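Local coordinates for uncharacterized protein (Borrelia turicatae, PDB 5VJ4), which is of unknown function but is a putative surface protein of a relapsing fever spirochete, probably a lipoprotein and possibly lipid-binding, at residues A[235-240]-A[269-274]; A[184-189]-A[219-224]; A[246-251]-A[280-285]. All blocks are in the same frame, centred on the assembly; numbering follows the deposited sequence.

Contacts 2 and 3 lie in buried parts of this all-helical fold, whereas contact 1 is only partly buried, with its centre about 18 Å from the centre of the chain. Contacts 1 and 3 both use helix 263-301, one on 269-274 and the other farther along on 280-285, and their segments alternate in sequence; contact 2 closes before either opens. Chemistry follows position: contact 2 is aromatic and apolar, contact 3 combines an apolar centre with a polar pair at its margin, and contact 1 adds a weak amide-carboxylate bond to aliphatic packing. A salt bridge ties contact 2 to contact 3, and contacts 1 and 2 both hydrogen-bond to the second subunit.

Contact 1. Residues A[235-240]-A[269-274]; sequences DDIYGW and VLNSVG
Leu-270 meets Ile-237 and Tyr-238, and is the first residue of 269-274 to touch the loop 235-240. Its CD1 methyl lies 3.7 Å from CD1 of Ile-237, and the two aliphatic side chains cross at about a right angle. The same Leu-270 CD1 is 4.1 Å from CE1 of Tyr-238, approaching the ring at a slant. The phenol oxygen is held by Asn-267 and Lys-263, one and two turns earlier on the same helix, which probably helps to hold the far end of the ring beside Leu-270.

Asn-271 follows and gives the contact its polar element. Its ND2 donates to OD1 of Asp-236 at 3.4 Å with an N-H...O angle of 155°, a long and weak bond although fairly straight. Amide and carboxylate planes differ by just 17°, so the two flat groups are almost coplanar. Asp-236 starts out pointing away from the helix; with CG anti to the backbone N (chi1 -159°) its carboxylate nevertheless comes back within range. Both branches of Ile-237 lie against one face of the amide, CG1 3.6 Å from Asn-271 ND2 and the CG2 methyl 3.8 Å from Asn-271 OD1. Ile-237 is buried and gives up the largest area of any residue here, which makes it the principal apolar insertion of the loop.

At Gly-274 only the backbone takes part, its CA lying 4.4 Å from CG2 of Ile-237.

The loop follows helix 224-229 and leads into helix 243-256, whose Ile-249 packs on both Tyr-238 and Leu-270. Helix 308-334 touches Val-269 and Val-273, and in the second subunit Arg-188 donates to the carbonyl O of Asn-271, so this packing of loop on helix borders the dimer interface.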
loop_
_atom_site.group_PDB
_atom_site.type_symbol
_atom_site.label_atom_id
_atom_site.label_comp_id
_atom_site.label_asym_id
_atom_site.label_seq_id
_atom_site.Cartn_x
_atom_site.Cartn_y
_atom_site.Cartn_z
ATOM N N ASP A 235 6.890 -17.099 -3.260
ATOM C CA ASP A 235 5.953 -17.038 -2.140
ATOM C C ASP A 235 6.544 -16.313 -0.913
ATOM O O ASP A 235 5.896 -16.222 0.129
ATOM C CB ASP A 235 5.453 -18.438 -1.759
ATOM C CG ASP A 235 4.586 -19.078 -2.844
ATOM O OD1 ASP A 235 3.963 -18.336 -3.638
ATOM O OD2 ASP A 235 4.525 -20.334 -2.888
ATOM N N ASP A 236 7.772 -15.811 -1.033
ATOM C CA ASP A 236 8.356 -15.009 0.011
ATOM C C ASP A 236 8.832 -13.704 -0.590
ATOM O O ASP A 236 9.441 -13.695 -1.669
ATOM C CB ASP A 236 9.533 -15.750 0.660
ATOM C CG ASP A 236 9.874 -15.226 2.060
ATOM O OD1 ASP A 236 9.017 -14.608 2.747
ATOM O OD2 ASP A 236 11.022 -15.461 2.476
ATOM N N ILE A 237 8.571 -12.604 0.103
ATOM C CA ILE A 237 9.026 -11.328 -0.414
ATOM C C ILE A 237 10.555 -11.335 -0.591
ATOM O O ILE A 237 11.052 -10.836 -1.599
ATOM C CB ILE A 237 8.491 -10.126 0.378
ATOM C CG1 ILE A 237 9.103 -10.094 1.766
ATOM C CG2 ILE A 237 6.961 -10.135 0.455
ATOM C CD1 ILE A 237 10.206 -9.069 1.868
ATOM N N TYR A 238 11.293 -11.965 0.325
ATOM C CA TYR A 238 12.771 -12.015 0.176
ATOM C C TYR A 238 13.190 -12.759 -1.094
ATOM O O TYR A 238 14.326 -12.643 -1.526
ATOM C CB TYR A 238 13.462 -12.669 1.374
ATOM C CG TYR A 238 13.477 -11.902 2.683
ATOM C CD1 TYR A 238 12.309 -11.727 3.450
ATOM C CD2 TYR A 238 14.660 -11.370 3.174
ATOM C CE1 TYR A 238 12.337 -11.016 4.661
ATOM C CE2 TYR A 238 14.700 -10.665 4.385
ATOM C CZ TYR A 238 13.553 -10.503 5.125
ATOM O OH TYR A 238 13.629 -9.812 6.322
ATOM N N GLY A 239 12.272 -13.518 -1.693
ATOM C CA GLY A 239 12.588 -14.284 -2.893
ATOM C C GLY A 239 12.809 -13.380 -4.072
ATOM O O GLY A 239 13.487 -13.755 -5.017
ATOM N N TRP A 240 12.232 -12.184 -4.004
ATOM C CA TRP A 240 12.308 -11.205 -5.084
ATOM C C TRP A 240 13.425 -10.193 -4.950
ATOM O O TRP A 240 13.799 -9.551 -5.936
ATOM C CB TRP A 240 11.015 -10.451 -5.125
ATOM C CG TRP A 240 9.848 -11.288 -5.365
ATOM C CD1 TRP A 240 9.092 -11.914 -4.426
ATOM C CD2 TRP A 240 9.236 -11.556 -6.632
ATOM N NE1 TRP A 240 8.030 -12.568 -5.029
ATOM C CE2 TRP A 240 8.102 -12.362 -6.384
ATOM C CE3 TRP A 240 9.530 -11.183 -7.955
ATOM C CZ2 TRP A 240 7.270 -12.814 -7.413
ATOM C CZ3 TRP A 240 8.697 -11.630 -8.982
ATOM C CH2 TRP A 240 7.581 -12.439 -8.705
ATOM N N VAL A 269 4.825 -7.793 8.417
ATOM C CA VAL A 269 4.375 -6.572 7.720
ATOM C C VAL A 269 4.909 -6.524 6.301
ATOM O O VAL A 269 4.177 -6.140 5.382
ATOM C CB VAL A 269 4.597 -5.251 8.472
ATOM C CG1 VAL A 269 3.879 -5.287 9.790
ATOM C CG2 VAL A 269 6.015 -5.133 8.838
ATOM N N LEU A 270 6.144 -6.983 6.108
ATOM C CA LEU A 270 6.678 -7.035 4.759
ATOM C C LEU A 270 5.798 -7.889 3.870
ATOM O O LEU A 270 5.443 -7.483 2.785
ATOM C CB LEU A 270 8.082 -7.574 4.751
ATOM C CG LEU A 270 9.177 -6.839 5.515
ATOM C CD1 LEU A 270 10.543 -7.320 5.060
ATOM C CD2 LEU A 270 9.124 -5.339 5.375
ATOM N N ASN A 271 5.428 -9.062 4.366
ATOM C CA ASN A 271 4.594 -9.939 3.598
ATOM C C ASN A 271 3.197 -9.434 3.377
ATOM O O ASN A 271 2.587 -9.720 2.344
ATOM C CB ASN A 271 4.613 -11.364 4.116
ATOM C CG ASN A 271 5.657 -12.217 3.370
ATOM O OD1 ASN A 271 5.322 -12.901 2.403
ATOM N ND2 ASN A 271 6.937 -12.127 3.777
ATOM N N SER A 272 2.688 -8.648 4.312
ATOM C CA SER A 272 1.309 -8.196 4.148
ATOM C C SER A 272 1.272 -7.144 3.044
ATOM O O SER A 272 0.403 -7.131 2.146
ATOM C CB SER A 272 0.776 -7.623 5.446
ATOM O OG SER A 272 1.180 -8.413 6.542
ATOM N N VAL A 273 2.272 -6.289 3.112
ATOM C CA VAL A 273 2.374 -5.138 2.258
ATOM C C VAL A 273 2.758 -5.552 0.828
ATOM O O VAL A 273 2.292 -4.960 -0.137
ATOM C CB VAL A 273 3.402 -4.198 2.910
ATOM C CG1 VAL A 273 4.308 -3.540 1.906
ATOM C CG2 VAL A 273 2.682 -3.208 3.787
ATOM N N GLY A 274 3.594 -6.578 0.690
ATOM C CA GLY A 274 3.993 -7.051 -0.625
ATOM C C GLY A 274 5.224 -6.371 -1.200
ATOM O O GLY A 274 5.681 -5.311 -0.746
#

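Contact 2. Residues A[184-189]-A[219-224]; sequences NMCKRY and PRFRKF
This is a buried, aromatic helix-to-helix packing in which Tyr-189 of helix 176-201 is received by Arg-220 and Phe-221 of the short helix 218-222 and by Phe-224, which follows it in the chain. Tyr-189 and Phe-221 form a T-shaped (edge-to-face) pair: the centroids are 5.5 Å apart and the planes stand at 89°. The edge belongs to Tyr-189, whose CD2 lies over the Phe-221 face, displaced toward the rim. Tyr-189 CB is 3.7 Å from Phe-221 CZ. Farther out on the ring, Tyr-189 CE2 is 3.7 Å from Arg-220 CB and 4.1 Å from Phe-224 CE1.

One turn back, Cys-186 makes a sulfur-aromatic contact, its SG 3.8 Å from Phe-221 CE1 and at the ring edge, 75° off the normal. Selenomethionine Met-185 meets Phe-224 CZ through its CB and sets CG over one face of the Tyr-189 ring, near its rim; its other neighbours include Trp-240 and Val-275. Arg-220 contributes its aliphatic root here, while its extended chain carries the guanidinium to salt bridges with Asp-283 and Asp-245.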
loop_
_atom_site.group_PDB
_atom_site.type_symbol
_atom_site.label_atom_id
_atom_site.label_comp_id
_atom_site.label_asym_id
_atom_site.label_seq_id
_atom_site.Cartn_x
_atom_site.Cartn_y
_atom_site.Cartn_z
ATOM N N ASN A 184 3.225 -9.556 -14.060
ATOM C CA ASN A 184 2.631 -8.688 -13.054
ATOM C C ASN A 184 3.664 -7.940 -12.232
ATOM O O ASN A 184 3.548 -6.727 -12.041
ATOM C CB ASN A 184 1.665 -9.454 -12.174
ATOM C CG ASN A 184 0.541 -10.066 -12.976
ATOM O OD1 ASN A 184 0.501 -9.937 -14.199
ATOM N ND2 ASN A 184 -0.384 -10.723 -12.298
HETATM N N MSE A 185 4.697 -8.651 -11.786
HETATM C CA MSE A 185 5.756 -7.978 -11.081
HETATM C C MSE A 185 6.410 -6.996 -12.026
HETATM O O MSE A 185 6.633 -5.833 -11.659
HETATM C CB MSE A 185 6.756 -8.937 -10.475
HETATM C CG MSE A 185 7.573 -8.268 -9.353
HETATM SE SE MSE A 185 6.494 -7.564 -7.841
HETATM C CE MSE A 185 5.947 -9.322 -7.110
ATOM N N CYS A 186 6.681 -7.433 -13.253
ATOM C CA CYS A 186 7.262 -6.547 -14.258
ATOM C C CYS A 186 6.489 -5.226 -14.276
ATOM O O CYS A 186 7.101 -4.163 -14.108
ATOM C CB CYS A 186 7.319 -7.222 -15.627
ATOM S SG CYS A 186 8.201 -6.305 -16.901
ATOM N N LYS A 187 5.158 -5.296 -14.377
ATOM C CA LYS A 187 4.323 -4.088 -14.406
ATOM C C LYS A 187 4.476 -3.208 -13.147
ATOM O O LYS A 187 4.691 -1.986 -13.245
ATOM C CB LYS A 187 2.860 -4.439 -14.684
ATOM C CG LYS A 187 2.673 -4.947 -16.098
ATOM C CD LYS A 187 1.358 -5.672 -16.342
ATOM C CE LYS A 187 1.437 -6.412 -17.678
ATOM N NZ LYS A 187 0.121 -6.849 -18.214
ATOM N N ARG A 188 4.415 -3.827 -11.972
ATOM C CA ARG A 188 4.612 -3.067 -10.733
ATOM C C ARG A 188 5.929 -2.295 -10.792
ATOM O O ARG A 188 5.969 -1.096 -10.508
ATOM C CB ARG A 188 4.551 -3.966 -9.496
ATOM C CG ARG A 188 3.322 -4.839 -9.431
ATOM C CD ARG A 188 2.970 -5.273 -8.024
ATOM N NE ARG A 188 1.877 -6.237 -8.030
ATOM C CZ ARG A 188 2.000 -7.524 -8.354
ATOM N NH1 ARG A 188 3.187 -8.044 -8.704
ATOM N NH2 ARG A 188 0.919 -8.287 -8.336
ATOM N N TYR A 189 6.988 -2.970 -11.229
ATOM C CA TYR A 189 8.273 -2.329 -11.308
ATOM C C TYR A 189 8.244 -1.146 -12.294
ATOM O O TYR A 189 8.765 -0.051 -11.956
ATOM C CB TYR A 189 9.357 -3.323 -11.657
ATOM C CG TYR A 189 9.719 -4.365 -10.609
ATOM C CD1 TYR A 189 9.314 -4.260 -9.279
ATOM C CD2 TYR A 189 10.526 -5.451 -10.961
ATOM C CE1 TYR A 189 9.682 -5.226 -8.341
ATOM C CE2 TYR A 189 10.917 -6.385 -10.030
ATOM C CZ TYR A 189 10.488 -6.280 -8.727
ATOM O OH TYR A 189 10.888 -7.255 -7.845
ATOM N N PRO A 219 19.009 -4.978 -10.749
ATOM C CA PRO A 219 19.022 -6.227 -10.018
ATOM C C PRO A 219 17.653 -6.893 -9.933
ATOM O O PRO A 219 17.562 -8.129 -10.042
ATOM C CB PRO A 219 19.401 -5.786 -8.616
ATOM C CG PRO A 219 20.271 -4.620 -8.820
ATOM C CD PRO A 219 19.604 -3.904 -9.931
ATOM N N ARG A 220 16.610 -6.076 -9.739
ATOM C CA ARG A 220 15.294 -6.592 -9.461
ATOM C C ARG A 220 14.721 -7.311 -10.675
ATOM O O ARG A 220 14.026 -8.324 -10.521
ATOM C CB ARG A 220 14.372 -5.507 -8.896
ATOM C CG ARG A 220 14.950 -4.818 -7.662
ATOM C CD ARG A 220 14.105 -3.630 -7.193
ATOM N NE ARG A 220 14.532 -3.140 -5.894
ATOM C CZ ARG A 220 14.529 -1.863 -5.518
ATOM N NH1 ARG A 220 14.130 -0.920 -6.346
ATOM N NH2 ARG A 220 14.962 -1.512 -4.305
ATOM N N PHE A 221 15.061 -6.823 -11.868
ATOM C CA PHE A 221 14.661 -7.480 -13.115
ATOM C C PHE A 221 15.549 -8.687 -13.365
ATOM O O PHE A 221 15.042 -9.783 -13.613
ATOM C CB PHE A 221 14.750 -6.527 -14.289
ATOM C CG PHE A 221 13.582 -5.597 -14.412
ATOM C CD1 PHE A 221 12.327 -6.072 -14.711
ATOM C CD2 PHE A 221 13.756 -4.224 -14.284
ATOM C CE1 PHE A 221 11.245 -5.203 -14.845
ATOM C CE2 PHE A 221 12.684 -3.347 -14.413
ATOM C CZ PHE A 221 11.424 -3.839 -14.691
ATOM N N ARG A 222 16.869 -8.490 -13.272
ATOM C CA ARG A 222 17.827 -9.580 -13.443
ATOM C C ARG A 222 17.471 -10.828 -12.650
ATOM O O ARG A 222 17.636 -11.950 -13.146
ATOM C CB ARG A 222 19.222 -9.144 -13.061
ATOM C CG ARG A 222 20.103 -8.898 -14.254
ATOM C CD ARG A 222 21.523 -8.824 -13.763
ATOM N NE ARG A 222 21.822 -7.528 -13.159
ATOM C CZ ARG A 222 22.105 -6.419 -13.839
ATOM N NH1 ARG A 222 22.116 -6.412 -15.194
ATOM N NH2 ARG A 222 22.388 -5.313 -13.148
ATOM N N LYS A 223 16.930 -10.609 -11.453
ATOM C CA LYS A 223 16.603 -11.657 -10.506
ATOM C C LYS A 223 15.648 -12.714 -11.089
ATOM O O LYS A 223 15.601 -13.845 -10.612
ATOM C CB LYS A 223 16.060 -11.025 -9.208
ATOM C CG LYS A 223 15.998 -11.922 -7.975
ATOM C CD LYS A 223 17.387 -12.354 -7.518
ATOM C CE LYS A 223 17.424 -12.773 -6.057
ATOM N NZ LYS A 223 16.399 -13.752 -5.648
ATOM N N PHE A 224 14.928 -12.372 -12.149
ATOM C CA PHE A 224 13.978 -13.318 -12.733
ATOM C C PHE A 224 14.654 -14.601 -13.179
ATOM O O PHE A 224 14.168 -15.701 -12.886
ATOM C CB PHE A 224 13.223 -12.674 -13.897
ATOM C CG PHE A 224 12.225 -11.649 -13.473
ATOM C CD1 PHE A 224 12.310 -11.026 -12.221
ATOM C CD2 PHE A 224 11.214 -11.270 -14.334
ATOM C CE1 PHE A 224 11.396 -10.064 -11.833
ATOM C CE2 PHE A 224 10.301 -10.300 -13.955
ATOM C CZ PHE A 224 10.403 -9.693 -12.710
#

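Contact 3. Residues A[246-251]-A[280-285]; sequences RATINE and RMIDIY. With SO4 (sulfate ion), chain E.
Ile-249 of segment 246-251 fills the angle between Ile-282 and Met-281 of segment 280-285. From its CB, the CG2 branch heads to Tyr-238 of the preceding loop, while CG1, anti to the carbonyl carbon (chi1 -79°), reaches across the contact and lies 3.6 Å from Ile-282 CD1. The terminal CD1 continues to the CE methyl of selenomethionine Met-281, 3.5 Å away, and the two side chains meet at about a right angle.

The short axes pass 10.2 Å apart at a crossing angle of 79°, nearly perpendicular, so the helices touch over a compact patch. Thr-248 sits where the backbones come closest. Its CG2 methyl is 3.6 Å from Ile-282 CG2 and 3.5 Å from Tyr-285 CD2, and its OG1 is hydrogen-bonded to Arg-286 and to the carbonyl O of Asp-244.

At the margin, the extended Glu-251 accepts a hydrogen bond through OE1 from Tyr-285 OH. OE1 lies near the plane of the phenol ring, with carboxylate and ring turned 77° apart; the modelled separation is too short for its exact value to be trusted at 2.8 Å resolution.

Away from the interface, Arg-246 donates NH1 (2.9 Å) and NH2 (2.7 Å) to one oxygen, O2, of a sulfate that Ala-243 N also binds at the start of helix 243-256. The ion probably came from the crystallisation liquor.

Apolar branches thus fill the middle, while the phenol-carboxylate pair on one side gives the polar end of Tyr-285 a partner at the margin, the length of that bond remaining doubtful.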
loop_
_atom_site.group_PDB
_atom_site.type_symbol
_atom_site.label_atom_id
_atom_site.label_comp_id
_atom_site.label_asym_id
_atom_site.label_seq_id
_atom_site.Cartn_x
_atom_site.Cartn_y
_atom_site.Cartn_z
ATOM N N ARG A 246 18.446 -7.230 -0.041
ATOM C CA ARG A 246 18.636 -7.990 1.201
ATOM C C ARG A 246 19.417 -7.186 2.226
ATOM O O ARG A 246 18.906 -6.956 3.353
ATOM C CB ARG A 246 19.290 -9.347 0.961
ATOM C CG ARG A 246 18.328 -10.317 0.304
ATOM C CD ARG A 246 18.785 -11.759 0.288
ATOM N NE ARG A 246 20.065 -11.925 -0.389
ATOM C CZ ARG A 246 20.203 -12.100 -1.694
ATOM N NH1 ARG A 246 21.417 -12.254 -2.217
ATOM N NH2 ARG A 246 19.129 -12.108 -2.476
ATOM N N ALA A 247 20.604 -6.711 1.812
ATOM C CA ALA A 247 21.408 -5.807 2.658
ATOM C C ALA A 247 20.564 -4.719 3.283
ATOM O O ALA A 247 20.506 -4.601 4.518
ATOM C CB ALA A 247 22.570 -5.203 1.891
ATOM N N THR A 248 19.843 -3.970 2.441
ATOM C CA THR A 248 19.068 -2.839 2.952
ATOM C C THR A 248 18.027 -3.292 3.955
ATOM O O THR A 248 17.907 -2.713 5.045
ATOM C CB THR A 248 18.406 -2.021 1.846
ATOM O OG1 THR A 248 19.373 -1.692 0.858
ATOM C CG2 THR A 248 17.876 -0.747 2.421
ATOM N N ILE A 249 17.296 -4.349 3.604
ATOM C CA ILE A 249 16.283 -4.836 4.521
ATOM C C ILE A 249 16.888 -5.247 5.851
ATOM O O ILE A 249 16.316 -4.958 6.900
ATOM C CB ILE A 249 15.426 -5.946 3.926
ATOM C CG1 ILE A 249 14.370 -5.360 3.016
ATOM C CG2 ILE A 249 14.660 -6.646 5.028
ATOM C CD1 ILE A 249 13.256 -4.647 3.762
ATOM N N ASN A 250 18.063 -5.862 5.812
ATOM C CA ASN A 250 18.676 -6.319 7.061
ATOM C C ASN A 250 18.925 -5.114 7.935
ATOM O O ASN A 250 18.491 -5.060 9.110
ATOM C CB ASN A 250 19.932 -7.196 6.840
ATOM C CG ASN A 250 19.587 -8.636 6.360
ATOM O OD1 ASN A 250 18.450 -9.151 6.511
ATOM N ND2 ASN A 250 20.576 -9.282 5.770
ATOM N N GLU A 251 19.523 -4.107 7.308
ATOM C CA GLU A 251 19.815 -2.876 7.996
ATOM C C GLU A 251 18.553 -2.245 8.595
ATOM O O GLU A 251 18.544 -1.859 9.774
ATOM C CB GLU A 251 20.486 -1.960 7.032
ATOM C CG GLU A 251 21.053 -0.716 7.662
ATOM C CD GLU A 251 21.658 0.181 6.608
ATOM O OE1 GLU A 251 21.586 1.414 6.763
ATOM O OE2 GLU A 251 22.217 -0.364 5.622
ATOM N N ARG A 280 9.777 -0.021 -2.630
ATOM C CA ARG A 280 9.748 1.413 -2.573
ATOM C C ARG A 280 10.280 1.962 -1.241
ATOM O O ARG A 280 11.013 2.933 -1.218
ATOM C CB ARG A 280 8.371 1.918 -2.863
ATOM C CG ARG A 280 8.379 3.395 -3.053
ATOM C CD ARG A 280 7.048 3.877 -3.555
ATOM N NE ARG A 280 7.144 5.317 -3.790
ATOM C CZ ARG A 280 6.817 6.238 -2.891
ATOM N NH1 ARG A 280 6.939 7.512 -3.203
ATOM N NH2 ARG A 280 6.361 5.885 -1.684
HETATM N N MSE A 281 9.945 1.313 -0.139
HETATM C CA MSE A 281 10.469 1.739 1.151
HETATM C C MSE A 281 11.960 1.606 1.154
HETATM O O MSE A 281 12.624 2.355 1.828
HETATM C CB MSE A 281 9.888 0.863 2.217
HETATM C CG MSE A 281 10.554 1.169 3.540
HETATM SE SE MSE A 281 10.173 -0.306 4.815
HETATM C CE MSE A 281 11.467 -1.695 4.355
ATOM N N ILE A 282 12.493 0.674 0.377
ATOM C CA ILE A 282 13.942 0.454 0.308
ATOM C C ILE A 282 14.654 1.596 -0.428
ATOM O O ILE A 282 15.685 2.095 0.059
ATOM C CB ILE A 282 14.297 -0.907 -0.364
ATOM C CG1 ILE A 282 13.734 -2.071 0.449
ATOM C CG2 ILE A 282 15.803 -1.080 -0.537
ATOM C CD1 ILE A 282 14.133 -3.434 -0.064
ATOM N N ASP A 283 14.122 1.978 -1.601
ATOM C CA ASP A 283 14.645 3.107 -2.363
ATOM C C ASP A 283 14.623 4.350 -1.467
ATOM O O ASP A 283 15.647 5.041 -1.328
ATOM C CB ASP A 283 13.819 3.377 -3.631
ATOM C CG ASP A 283 13.739 2.180 -4.587
ATOM O OD1 ASP A 283 14.645 1.289 -4.578
ATOM O OD2 ASP A 283 12.747 2.166 -5.374
ATOM N N ILE A 284 13.482 4.615 -0.821
ATOM C CA ILE A 284 13.376 5.834 -0.046
ATOM C C ILE A 284 14.436 5.845 1.046
ATOM O O ILE A 284 15.151 6.823 1.192
ATOM C CB ILE A 284 11.987 5.977 0.551
ATOM C CG1 ILE A 284 11.007 6.414 -0.533
ATOM C CG2 ILE A 284 12.015 6.959 1.708
ATOM C CD1 ILE A 284 9.592 5.870 -0.376
ATOM N N TYR A 285 14.538 4.734 1.777
ATOM C CA TYR A 285 15.480 4.615 2.858
ATOM C C TYR A 285 16.895 4.902 2.370
ATOM O O TYR A 285 17.669 5.579 3.039
ATOM C CB TYR A 285 15.438 3.217 3.450
ATOM C CG TYR A 285 16.507 3.000 4.494
ATOM C CD1 TYR A 285 16.365 3.525 5.778
ATOM C CD2 TYR A 285 17.677 2.309 4.183
ATOM C CE1 TYR A 285 17.348 3.355 6.733
ATOM C CE2 TYR A 285 18.674 2.145 5.113
ATOM C CZ TYR A 285 18.497 2.664 6.388
ATOM O OH TYR A 285 19.470 2.476 7.326
HETATM S S SO4 E . 21.191 -12.322 -6.008
HETATM O O1 SO4 E . 22.587 -12.632 -5.613
HETATM O O2 SO4 E . 20.313 -12.536 -4.843
HETATM O O3 SO4 E . 20.714 -13.160 -7.143
HETATM O O4 SO4 E . 21.102 -10.894 -6.360
#